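Local coordinates for protein phospho-2-dehydro-3-deoxyheptonate aldolase (Francisella tularensis, PDB 3TQK) that probably catalyses the condensation of phosphoenolpyruvate with D-erythrose 4-phosphate to DAHP, the first step of chorismate biosynthesis, and binds manganese, at residues 67-72 with 325-330; 105-108 with 113-116; 180-185 with 195-200; 284-287 with 292-295. All blocks are in the same frame, centred on the assembly; numbering follows the deposited sequence.

Contact 1: 67-72 with 325-330; sequences IEYATK and VDFEET
An aromatic pair, Tyr69 with Phe327, joins helix 63-80 to the first turn of helix 327-344. It is an offset edge-to-face stack. Phe327 presents its edge to the face of Tyr69, with ring centroids 5.7 Å apart and planes at 88°. The closest atoms of the two rings are Tyr69 CE2 and Phe327 CD1, at 3.9 Å. Phe327 has its CG trans to the backbone N (chi1 -165°), which carries the ring across to the other helix. There Lys72 CB sits over one face in a CH-pi contact, 3.9 Å from the Phe327 ring centroid. Lys72 O approaches the same ring, 3.3 Å from Phe327 CZ. The far end of the Lys72 chain bends away. In this TIM barrel the two helices follow the first and the eighth strand, 51-56 and 293-299. The contact therefore lies where the outer helical layer closes on itself. Tyr69 OH is hydrogen-bonded to Ser300 OG, and so is Thr330 OG1. Thr330 OG1 also donates to Asp326 O at 2.8 Å. Asp326 is the N-cap of helix 327-344. Its OD1 accepts from Glu329 N at 3.0 Å, with an angle of 163° at the hydrogen, and so steadies the turn that carries Phe327. The Tyr69 side chain is about 8 Å from that of the manganese ligand Glu299.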
loop_
_atom_site.group_PDB
_atom_site.type_symbol
_atom_site.label_atom_id
_atom_site.label_comp_id
_atom_site.label_asym_id
_atom_site.label_seq_id
_atom_site.Cartn_x
_atom_site.Cartn_y
_atom_site.Cartn_z
ATOM N N ILE A 67 -5.215 -3.372 -29.612
ATOM C CA ILE A 67 -4.958 -4.426 -30.592
ATOM C C ILE A 67 -4.211 -3.857 -31.809
ATOM O O ILE A 67 -3.192 -4.419 -32.232
ATOM C CB ILE A 67 -6.274 -5.121 -31.042
ATOM C CG1 ILE A 67 -6.858 -5.976 -29.902
ATOM C CG2 ILE A 67 -6.050 -5.962 -32.306
ATOM C CD1 ILE A 67 -6.063 -7.220 -29.580
ATOM N N GLU A 68 -4.687 -2.743 -32.364
ATOM C CA GLU A 68 -3.970 -2.143 -33.491
ATOM C C GLU A 68 -2.522 -1.800 -33.143
ATOM O O GLU A 68 -1.623 -2.071 -33.934
ATOM C CB GLU A 68 -4.676 -0.905 -34.029
ATOM C CG GLU A 68 -4.079 -0.405 -35.347
ATOM C CD GLU A 68 -4.765 0.838 -35.872
ATOM O OE1 GLU A 68 -4.074 1.674 -36.486
ATOM O OE2 GLU A 68 -5.989 0.984 -35.668
ATOM N N TYR A 69 -2.299 -1.213 -31.968
ATOM C CA TYR A 69 -0.940 -0.928 -31.488
ATOM C C TYR A 69 -0.109 -2.208 -31.434
ATOM O O TYR A 69 1.042 -2.232 -31.871
ATOM C CB TYR A 69 -0.975 -0.277 -30.094
ATOM C CG TYR A 69 0.398 0.106 -29.567
ATOM C CD1 TYR A 69 1.130 -0.774 -28.791
ATOM C CD2 TYR A 69 0.957 1.343 -29.856
ATOM C CE1 TYR A 69 2.379 -0.439 -28.312
ATOM C CE2 TYR A 69 2.205 1.691 -29.391
ATOM C CZ TYR A 69 2.917 0.792 -28.617
ATOM O OH TYR A 69 4.167 1.116 -28.145
ATOM N N ALA A 70 -0.709 -3.268 -30.897
ATOM C CA ALA A 70 -0.023 -4.543 -30.701
ATOM C C ALA A 70 0.429 -5.140 -32.015
ATOM O O ALA A 70 1.525 -5.692 -32.101
ATOM C CB ALA A 70 -0.908 -5.517 -29.981
ATOM N N THR A 71 -0.421 -5.036 -33.029
ATOM C CA THR A 71 -0.093 -5.499 -34.367
ATOM C C THR A 71 1.183 -4.835 -34.882
ATOM O O THR A 71 2.087 -5.507 -35.380
ATOM C CB THR A 71 -1.246 -5.209 -35.344
ATOM O OG1 THR A 71 -2.470 -5.707 -34.782
ATOM C CG2 THR A 71 -0.977 -5.849 -36.716
ATOM N N LYS A 72 1.246 -3.517 -34.753
ATOM C CA LYS A 72 2.426 -2.768 -35.154
ATOM C C LYS A 72 3.643 -3.207 -34.348
ATOM O O LYS A 72 4.713 -3.387 -34.900
ATOM C CB LYS A 72 2.199 -1.256 -35.009
ATOM C CG LYS A 72 1.433 -0.622 -36.185
ATOM C CD LYS A 72 1.172 0.883 -35.961
ATOM C CE LYS A 72 1.532 1.722 -37.197
ATOM N NZ LYS A 72 0.834 1.276 -38.438
ATOM N N VAL A 325 5.015 8.835 -26.376
ATOM C CA VAL A 325 5.610 9.024 -27.704
ATOM C C VAL A 325 4.799 8.246 -28.749
ATOM O O VAL A 325 4.123 7.276 -28.418
ATOM C CB VAL A 325 7.104 8.609 -27.752
ATOM C CG1 VAL A 325 7.903 9.400 -26.733
ATOM C CG2 VAL A 325 7.280 7.103 -27.517
ATOM N N ASP A 326 4.835 8.688 -30.003
ATOM C CA ASP A 326 4.169 7.934 -31.075
ATOM C C ASP A 326 5.010 6.699 -31.466
ATOM O O ASP A 326 6.123 6.516 -30.965
ATOM C CB ASP A 326 3.788 8.831 -32.279
ATOM C CG ASP A 326 4.983 9.507 -32.946
ATOM O OD1 ASP A 326 6.014 8.839 -33.178
ATOM O OD2 ASP A 326 4.869 10.711 -33.273
ATOM N N PHE A 327 4.458 5.847 -32.328
ATOM C CA PHE A 327 5.114 4.590 -32.706
ATOM C C PHE A 327 6.383 4.802 -33.533
ATOM O O PHE A 327 7.376 4.101 -33.351
ATOM C CB PHE A 327 4.158 3.682 -33.479
ATOM C CG PHE A 327 4.634 2.261 -33.573
ATOM C CD1 PHE A 327 4.470 1.396 -32.503
ATOM C CD2 PHE A 327 5.262 1.796 -34.717
ATOM C CE1 PHE A 327 4.911 0.088 -32.575
ATOM C CE2 PHE A 327 5.709 0.486 -34.797
ATOM C CZ PHE A 327 5.532 -0.364 -33.724
ATOM N N GLU A 328 6.332 5.762 -34.449
ATOM C CA GLU A 328 7.491 6.125 -35.255
ATOM C C GLU A 328 8.685 6.375 -34.343
ATOM O O GLU A 328 9.754 5.811 -34.564
ATOM C CB GLU A 328 7.168 7.363 -36.092
ATOM C CG GLU A 328 8.279 7.869 -37.005
ATOM C CD GLU A 328 7.818 9.046 -37.851
ATOM O OE1 GLU A 328 6.688 9.532 -37.615
ATOM O OE2 GLU A 328 8.572 9.489 -38.745
ATOM N N GLU A 329 8.485 7.184 -33.302
ATOM C CA GLU A 329 9.557 7.503 -32.364
ATOM C C GLU A 329 9.966 6.261 -31.564
ATOM O O GLU A 329 11.143 6.083 -31.250
ATOM C CB GLU A 329 9.154 8.653 -31.426
ATOM C CG GLU A 329 10.363 9.331 -30.742
ATOM C CD GLU A 329 10.019 10.578 -29.910
ATOM O OE1 GLU A 329 8.941 11.186 -30.108
ATOM O OE2 GLU A 329 10.856 10.962 -29.062
ATOM N N THR A 330 8.993 5.407 -31.253
ATOM C CA THR A 330 9.262 4.150 -30.565
ATOM C C THR A 330 10.190 3.224 -31.361
ATOM O O THR A 330 11.063 2.582 -30.776
ATOM C CB THR A 330 7.958 3.392 -30.216
ATOM O OG1 THR A 330 7.068 4.271 -29.521
ATOM C CG2 THR A 330 8.254 2.184 -29.342
#

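Contact 2: 105-108 with 113-116; sequences INDP and SYNI
Asp107 has its CG trans to the backbone N (chi1 -175°), and this extends the carboxylate to the backbone of Ser113 and Tyr114. The contact draws together the long loop between strand 84-89 and helix 116-132 of the TIM barrel. Asn115 is the centre of an inverse gamma turn and the N-cap of that helix. Tyr114 N donates to Asp107 OD1 at 3.2 Å, from above the carboxylate plane and fairly straight at 161°. Ser113 N adds a weak bond to the same oxygen. A water also donates to Asp107 OD1, at 2.7 Å. It donates to Ser113 OG too and accepts from Asn115 N at 3.0 Å. Asp107 OD2 takes Asn112 N, and Ser113 OG pairs with Asp111 OD1. The side chains of Asn106 and Tyr114 lie alongside each other and point the same way, with amide and ring planes 68° apart. The Tyr114 ring stacks on His205 of the second subunit. The backbones also meet in two CA-H...O contacts: Tyr114 CA is 3.2 Å from Asn106 O, and Ile116 CA 3.4 Å from Ile105 O. Nearby, Ile105 CG2 meets Ile116 CG2 at 4.1 Å, the side chains crossing at about a right angle.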
loop_
_atom_site.group_PDB
_atom_site.type_symbol
_atom_site.label_atom_id
_atom_site.label_comp_id
_atom_site.label_asym_id
_atom_site.label_seq_id
_atom_site.Cartn_x
_atom_site.Cartn_y
_atom_site.Cartn_z
ATOM N N ILE A 105 -10.221 -0.997 -15.643
ATOM C CA ILE A 105 -10.903 -1.968 -14.788
ATOM C C ILE A 105 -11.987 -1.297 -13.937
ATOM O O ILE A 105 -13.099 -1.800 -13.839
ATOM C CB ILE A 105 -9.895 -2.769 -13.917
ATOM C CG1 ILE A 105 -9.148 -3.774 -14.802
ATOM C CG2 ILE A 105 -10.594 -3.492 -12.790
ATOM C CD1 ILE A 105 -7.979 -4.495 -14.094
ATOM N N ASN A 106 -11.665 -0.157 -13.340
ATOM C CA ASN A 106 -12.594 0.515 -12.429
ATOM C C ASN A 106 -13.795 1.101 -13.159
ATOM O O ASN A 106 -14.901 1.113 -12.627
ATOM C CB ASN A 106 -11.873 1.619 -11.642
ATOM C CG ASN A 106 -12.721 2.187 -10.498
ATOM O OD1 ASN A 106 -12.930 1.520 -9.492
ATOM N ND2 ASN A 106 -13.190 3.422 -10.647
ATOM N N ASP A 107 -13.576 1.581 -14.380
ATOM C CA ASP A 107 -14.616 2.295 -15.100
ATOM C C ASP A 107 -14.345 2.236 -16.607
ATOM O O ASP A 107 -13.961 3.248 -17.205
ATOM C CB ASP A 107 -14.657 3.729 -14.578
ATOM C CG ASP A 107 -15.776 4.550 -15.165
ATOM O OD1 ASP A 107 -16.857 4.014 -15.501
ATOM O OD2 ASP A 107 -15.568 5.767 -15.258
ATOM N N PRO A 108 -14.538 1.041 -17.225
ATOM C CA PRO A 108 -14.201 0.814 -18.638
ATOM C C PRO A 108 -14.935 1.723 -19.611
ATOM O O PRO A 108 -14.368 2.110 -20.628
ATOM C CB PRO A 108 -14.623 -0.642 -18.871
ATOM C CG PRO A 108 -15.617 -0.921 -17.825
ATOM C CD PRO A 108 -15.146 -0.168 -16.637
ATOM N N SER A 113 -19.852 4.920 -14.488
ATOM C CA SER A 113 -20.798 3.821 -14.298
ATOM C C SER A 113 -20.164 2.708 -13.444
ATOM O O SER A 113 -20.874 1.899 -12.832
ATOM C CB SER A 113 -21.258 3.281 -15.653
ATOM O OG SER A 113 -20.150 2.926 -16.472
ATOM N N TYR A 114 -18.830 2.677 -13.413
ATOM C CA TYR A 114 -18.054 1.806 -12.526
ATOM C C TYR A 114 -18.339 0.317 -12.723
ATOM O O TYR A 114 -18.465 -0.442 -11.762
ATOM C CB TYR A 114 -18.243 2.214 -11.057
ATOM C CG TYR A 114 -17.802 3.632 -10.776
ATOM C CD1 TYR A 114 -16.448 3.963 -10.761
ATOM C CD2 TYR A 114 -18.728 4.648 -10.535
ATOM C CE1 TYR A 114 -16.025 5.260 -10.501
ATOM C CE2 TYR A 114 -18.313 5.949 -10.279
ATOM C CZ TYR A 114 -16.957 6.241 -10.264
ATOM O OH TYR A 114 -16.519 7.517 -10.020
ATOM N N ASN A 115 -18.392 -0.105 -13.982
ATOM C CA ASN A 115 -18.751 -1.474 -14.320
ATOM C C ASN A 115 -17.508 -2.330 -14.230
ATOM O O ASN A 115 -16.899 -2.691 -15.244
ATOM C CB ASN A 115 -19.359 -1.531 -15.718
ATOM C CG ASN A 115 -20.211 -2.775 -15.946
ATOM O OD1 ASN A 115 -20.034 -3.803 -15.285
ATOM N ND2 ASN A 115 -21.150 -2.677 -16.890
ATOM N N ILE A 116 -17.139 -2.649 -12.994
ATOM C CA ILE A 116 -15.893 -3.333 -12.742
ATOM C C ILE A 116 -15.920 -4.730 -13.332
ATOM O O ILE A 116 -14.923 -5.183 -13.853
ATOM C CB ILE A 116 -15.518 -3.351 -11.238
ATOM C CG1 ILE A 116 -15.367 -1.914 -10.721
ATOM C CG2 ILE A 116 -14.210 -4.118 -11.016
ATOM C CD1 ILE A 116 -15.274 -1.781 -9.208
HETATM O O HOH W 1 -17.745 1.606 -16.372
#

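Contact 3: 180-185 with 195-200; sequences IGFKNA and DAVKSA
The Phe182 ring lies flat against the backbone of Ala196 and Val197. Ala196 C is 4.1 Å and Val197 N 4.2 Å above the ring plane, both over its centre, so one face rests on the peptide bond between them. This is the packing of a TIM-barrel strand on the helix that follows it. Strand 179-183 is the fifth of the barrel, and helix 191-200 runs back along its outside. The short segments run at 147° to each other, with their axes 8.7 Å apart. Three methyl groups of the helix touch the ring at separate atoms. Ala196 CB touches Phe182 CD2 at 3.4 Å. Val197 CG1 is anti to the backbone N (chi1 168°), which leaves CG2 beside that N and 3.6 Å from Phe182 CD1. One turn on, Ala200 is at the far end of the ring. Elsewhere Phe182 also packs on Ile159 of the neighbouring strand and on Ala173 of helix 167-173. The next strand residue, Lys183, extends away from this helix and forms a salt bridge with Asp263. On the helix, Ser199 OG has a weak hydrogen bond to Thr98 O of the second subunit. Ala200 CB approaches the ring obliquely, 3.6 Å from Phe182 CZ.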
loop_
_atom_site.group_PDB
_atom_site.type_symbol
_atom_site.label_atom_id
_atom_site.label_comp_id
_atom_site.label_asym_id
_atom_site.label_seq_id
_atom_site.Cartn_x
_atom_site.Cartn_y
_atom_site.Cartn_z
ATOM N N ILE A 180 8.816 -9.765 -11.407
ATOM C CA ILE A 180 8.235 -8.559 -10.833
ATOM C C ILE A 180 9.291 -7.476 -10.625
ATOM O O ILE A 180 10.309 -7.723 -10.007
ATOM C CB ILE A 180 7.587 -8.831 -9.467
ATOM C CG1 ILE A 180 6.502 -9.899 -9.569
ATOM C CG2 ILE A 180 6.999 -7.544 -8.881
ATOM C CD1 ILE A 180 5.321 -9.481 -10.436
ATOM N N GLY A 181 9.031 -6.279 -11.133
ATOM C CA GLY A 181 9.827 -5.115 -10.817
ATOM C C GLY A 181 9.120 -4.237 -9.791
ATOM O O GLY A 181 7.889 -4.108 -9.816
ATOM N N PHE A 182 9.905 -3.646 -8.886
ATOM C CA PHE A 182 9.402 -2.764 -7.835
ATOM C C PHE A 182 9.942 -1.364 -8.061
ATOM O O PHE A 182 11.160 -1.143 -8.050
ATOM C CB PHE A 182 9.889 -3.222 -6.459
ATOM C CG PHE A 182 9.334 -4.547 -6.008
ATOM C CD1 PHE A 182 9.814 -5.733 -6.531
ATOM C CD2 PHE A 182 8.356 -4.609 -5.029
ATOM C CE1 PHE A 182 9.314 -6.967 -6.097
ATOM C CE2 PHE A 182 7.862 -5.851 -4.585
ATOM C CZ PHE A 182 8.343 -7.016 -5.120
ATOM N N LYS A 183 9.041 -0.407 -8.226
ATOM C CA LYS A 183 9.433 0.973 -8.470
ATOM C C LYS A 183 9.989 1.621 -7.205
ATOM O O LYS A 183 9.554 1.304 -6.101
ATOM C CB LYS A 183 8.240 1.760 -9.019
ATOM C CG LYS A 183 7.863 1.326 -10.438
ATOM C CD LYS A 183 7.062 2.368 -11.197
ATOM C CE LYS A 183 7.528 2.471 -12.650
ATOM N NZ LYS A 183 6.869 3.596 -13.378
ATOM N N ASN A 184 10.967 2.508 -7.350
ATOM C CA ASN A 184 11.426 3.266 -6.198
ATOM C C ASN A 184 10.304 4.184 -5.740
ATOM O O ASN A 184 9.301 4.337 -6.436
ATOM C CB ASN A 184 12.734 4.005 -6.472
ATOM C CG ASN A 184 12.590 5.150 -7.448
ATOM O OD1 ASN A 184 12.026 6.194 -7.121
ATOM N ND2 ASN A 184 13.160 4.984 -8.632
ATOM N N ALA A 185 10.445 4.737 -4.546
ATOM C CA ALA A 185 9.382 5.527 -3.934
ATOM C C ALA A 185 9.144 6.858 -4.658
ATOM O O ALA A 185 10.032 7.369 -5.348
ATOM C CB ALA A 185 9.700 5.771 -2.453
ATOM N N ASP A 195 14.567 -3.143 -0.440
ATOM C CA ASP A 195 13.909 -3.858 0.659
ATOM C C ASP A 195 12.735 -4.696 0.141
ATOM O O ASP A 195 12.504 -5.814 0.599
ATOM C CB ASP A 195 13.372 -2.905 1.737
ATOM C CG ASP A 195 14.434 -2.002 2.332
ATOM O OD1 ASP A 195 15.639 -2.338 2.290
ATOM O OD2 ASP A 195 14.042 -0.928 2.850
ATOM N N ALA A 196 11.988 -4.161 -0.815
ATOM C CA ALA A 196 10.782 -4.838 -1.263
ATOM C C ALA A 196 11.157 -6.076 -2.058
ATOM O O ALA A 196 10.526 -7.132 -1.915
ATOM C CB ALA A 196 9.903 -3.907 -2.096
ATOM N N VAL A 197 12.153 -5.925 -2.921
ATOM C CA VAL A 197 12.677 -7.054 -3.683
ATOM C C VAL A 197 13.129 -8.156 -2.707
ATOM O O VAL A 197 12.754 -9.316 -2.859
ATOM C CB VAL A 197 13.843 -6.628 -4.607
ATOM C CG1 VAL A 197 14.569 -7.843 -5.159
ATOM C CG2 VAL A 197 13.334 -5.756 -5.757
ATOM N N LYS A 198 13.902 -7.772 -1.695
ATOM C CA LYS A 198 14.418 -8.708 -0.718
ATOM C C LYS A 198 13.292 -9.463 -0.018
ATOM O O LYS A 198 13.316 -10.698 0.052
ATOM C CB LYS A 198 15.259 -7.968 0.320
ATOM C CG LYS A 198 15.930 -8.851 1.373
ATOM C CD LYS A 198 16.817 -9.907 0.746
ATOM C CE LYS A 198 17.760 -10.550 1.775
ATOM N NZ LYS A 198 18.447 -11.714 1.153
ATOM N N SER A 199 12.313 -8.721 0.486
ATOM C CA SER A 199 11.170 -9.308 1.168
ATOM C C SER A 199 10.413 -10.284 0.287
ATOM O O SER A 199 9.969 -11.324 0.756
ATOM C CB SER A 199 10.224 -8.220 1.667
ATOM O OG SER A 199 9.091 -8.780 2.298
ATOM N N ALA A 200 10.278 -9.948 -0.988
ATOM C CA ALA A 200 9.525 -10.765 -1.939
ATOM C C ALA A 200 10.194 -12.113 -2.270
ATOM O O ALA A 200 9.523 -13.033 -2.765
ATOM C CB ALA A 200 9.252 -9.966 -3.227
#

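Contact 4: 284-287 with 292-295; sequences CEQI and DIFG
Ile293 crosses both Gln286 and Ile287 at about a right angle. It opens strand 293-299, the eighth strand of the TIM barrel, and meets the last turns of helix 276-289, the helix just before it in the chain. The side chain of Ile293 points outward from the barrel to the helix. Its CG1 is opposite the carbonyl carbon (chi1 -60°), and the extended chain carries CD1 to the helix. That methyl rests against the flank of Gln286. It is 3.7 Å from Gln286 CB and 3.4 Å from Gln286 OE1, a van der Waals contact of methyl and oxygen. The base of Ile293 faces Ile287 instead. Ile287 also packs on Leu337 and Ala340 of helix 327-344, so it lies between that helix and the strand. Gln286 is buried, and its amide nitrogen is held by two acceptors. Gln286 NE2 is hydrogen-bonded to Asp282 OD1, one turn earlier in the same helix, and to Phe239 O. These bonds would fix the rotation of the amide and keep OE1 on the Ile293 side. Arg344, near the C terminus, is hydrogen-bonded to both segments, through Ile287 O and Ile293 O. Between the two isoleucines the contact is looser, with Ile287 CG1 4.2 Å from Ile293 CB.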
loop_
_atom_site.group_PDB
_atom_site.type_symbol
_atom_site.label_atom_id
_atom_site.label_comp_id
_atom_site.label_asym_id
_atom_site.label_seq_id
_atom_site.Cartn_x
_atom_site.Cartn_y
_atom_site.Cartn_z
ATOM N N CYS A 284 21.444 3.980 -23.129
ATOM C CA CYS A 284 22.116 3.204 -24.176
ATOM C C CYS A 284 23.630 3.301 -24.058
ATOM O O CYS A 284 24.328 2.291 -24.185
ATOM C CB CYS A 284 21.655 3.642 -25.560
ATOM S SG CYS A 284 19.959 3.161 -25.864
ATOM N N GLU A 285 24.135 4.504 -23.790
ATOM C CA GLU A 285 25.573 4.683 -23.577
ATOM C C GLU A 285 26.031 3.799 -22.421
ATOM O O GLU A 285 27.100 3.184 -22.499
ATOM C CB GLU A 285 25.928 6.160 -23.322
ATOM C CG GLU A 285 27.402 6.433 -22.965
ATOM C CD GLU A 285 28.387 6.312 -24.143
ATOM O OE1 GLU A 285 27.965 6.060 -25.299
ATOM O OE2 GLU A 285 29.605 6.492 -23.900
ATOM N N GLN A 286 25.224 3.730 -21.362
ATOM C CA GLN A 286 25.554 2.895 -20.210
ATOM C C GLN A 286 25.524 1.418 -20.573
ATOM O O GLN A 286 26.430 0.672 -20.209
ATOM C CB GLN A 286 24.598 3.144 -19.046
ATOM C CG GLN A 286 24.850 4.418 -18.275
ATOM C CD GLN A 286 23.883 4.561 -17.118
ATOM O OE1 GLN A 286 23.940 3.797 -16.158
ATOM N NE2 GLN A 286 22.975 5.525 -17.215
ATOM N N ILE A 287 24.477 1.008 -21.284
ATOM C CA ILE A 287 24.304 -0.382 -21.714
ATOM C C ILE A 287 25.504 -0.906 -22.503
ATOM O O ILE A 287 25.854 -2.086 -22.413
ATOM C CB ILE A 287 23.017 -0.535 -22.548
ATOM C CG1 ILE A 287 21.795 -0.492 -21.615
ATOM C CG2 ILE A 287 23.034 -1.838 -23.342
ATOM C CD1 ILE A 287 20.473 -0.318 -22.316
ATOM N N ASP A 292 24.848 -3.901 -16.061
ATOM C CA ASP A 292 24.014 -3.607 -14.878
ATOM C C ASP A 292 22.553 -3.291 -15.203
ATOM O O ASP A 292 21.657 -3.650 -14.434
ATOM C CB ASP A 292 24.574 -2.420 -14.082
ATOM C CG ASP A 292 25.874 -2.745 -13.351
ATOM O OD1 ASP A 292 26.143 -3.924 -13.046
ATOM O OD2 ASP A 292 26.612 -1.792 -13.048
ATOM N N ILE A 293 22.331 -2.568 -16.301
ATOM C CA ILE A 293 20.987 -2.253 -16.767
ATOM C C ILE A 293 20.559 -3.392 -17.673
ATOM O O ILE A 293 21.258 -3.710 -18.637
ATOM C CB ILE A 293 20.938 -0.919 -17.547
ATOM C CG1 ILE A 293 21.413 0.251 -16.669
ATOM C CG2 ILE A 293 19.527 -0.650 -18.052
ATOM C CD1 ILE A 293 21.725 1.566 -17.438
ATOM N N PHE A 294 19.438 -4.031 -17.346
ATOM C CA PHE A 294 18.881 -5.089 -18.198
ATOM C C PHE A 294 17.675 -4.663 -19.008
ATOM O O PHE A 294 17.333 -5.332 -19.990
ATOM C CB PHE A 294 18.491 -6.325 -17.381
ATOM C CG PHE A 294 17.143 -6.226 -16.705
ATOM C CD1 PHE A 294 15.978 -6.563 -17.382
ATOM C CD2 PHE A 294 17.047 -5.832 -15.375
ATOM C CE1 PHE A 294 14.751 -6.492 -16.764
ATOM C CE2 PHE A 294 15.812 -5.756 -14.740
ATOM C CZ PHE A 294 14.660 -6.086 -15.444
ATOM N N GLY A 295 17.009 -3.586 -18.594
ATOM C CA GLY A 295 15.713 -3.227 -19.177
ATOM C C GLY A 295 15.348 -1.758 -19.063
ATOM O O GLY A 295 15.930 -1.016 -18.266
#

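From the N terminus, 67-72 comes first, on the helix after the first barrel strand. Its partner, 325-330, comes last, so contact 1 closes a loop holding the other three contacts. Those follow in series, and none cross. Contact 2 closes a small loop, four residues between its segments, at the start of helix 116-132. Contact 3 joins the fifth strand to the helix after it, with nine residues between. Contact 4 joins the eighth strand to the helix before it, with four. Contacts 3 and 4 share the barrel sheet, with centres about 19 Å apart. Contacts 2 and 4 lie on opposite sides of the chain's centre, with centres about 38 Å apart.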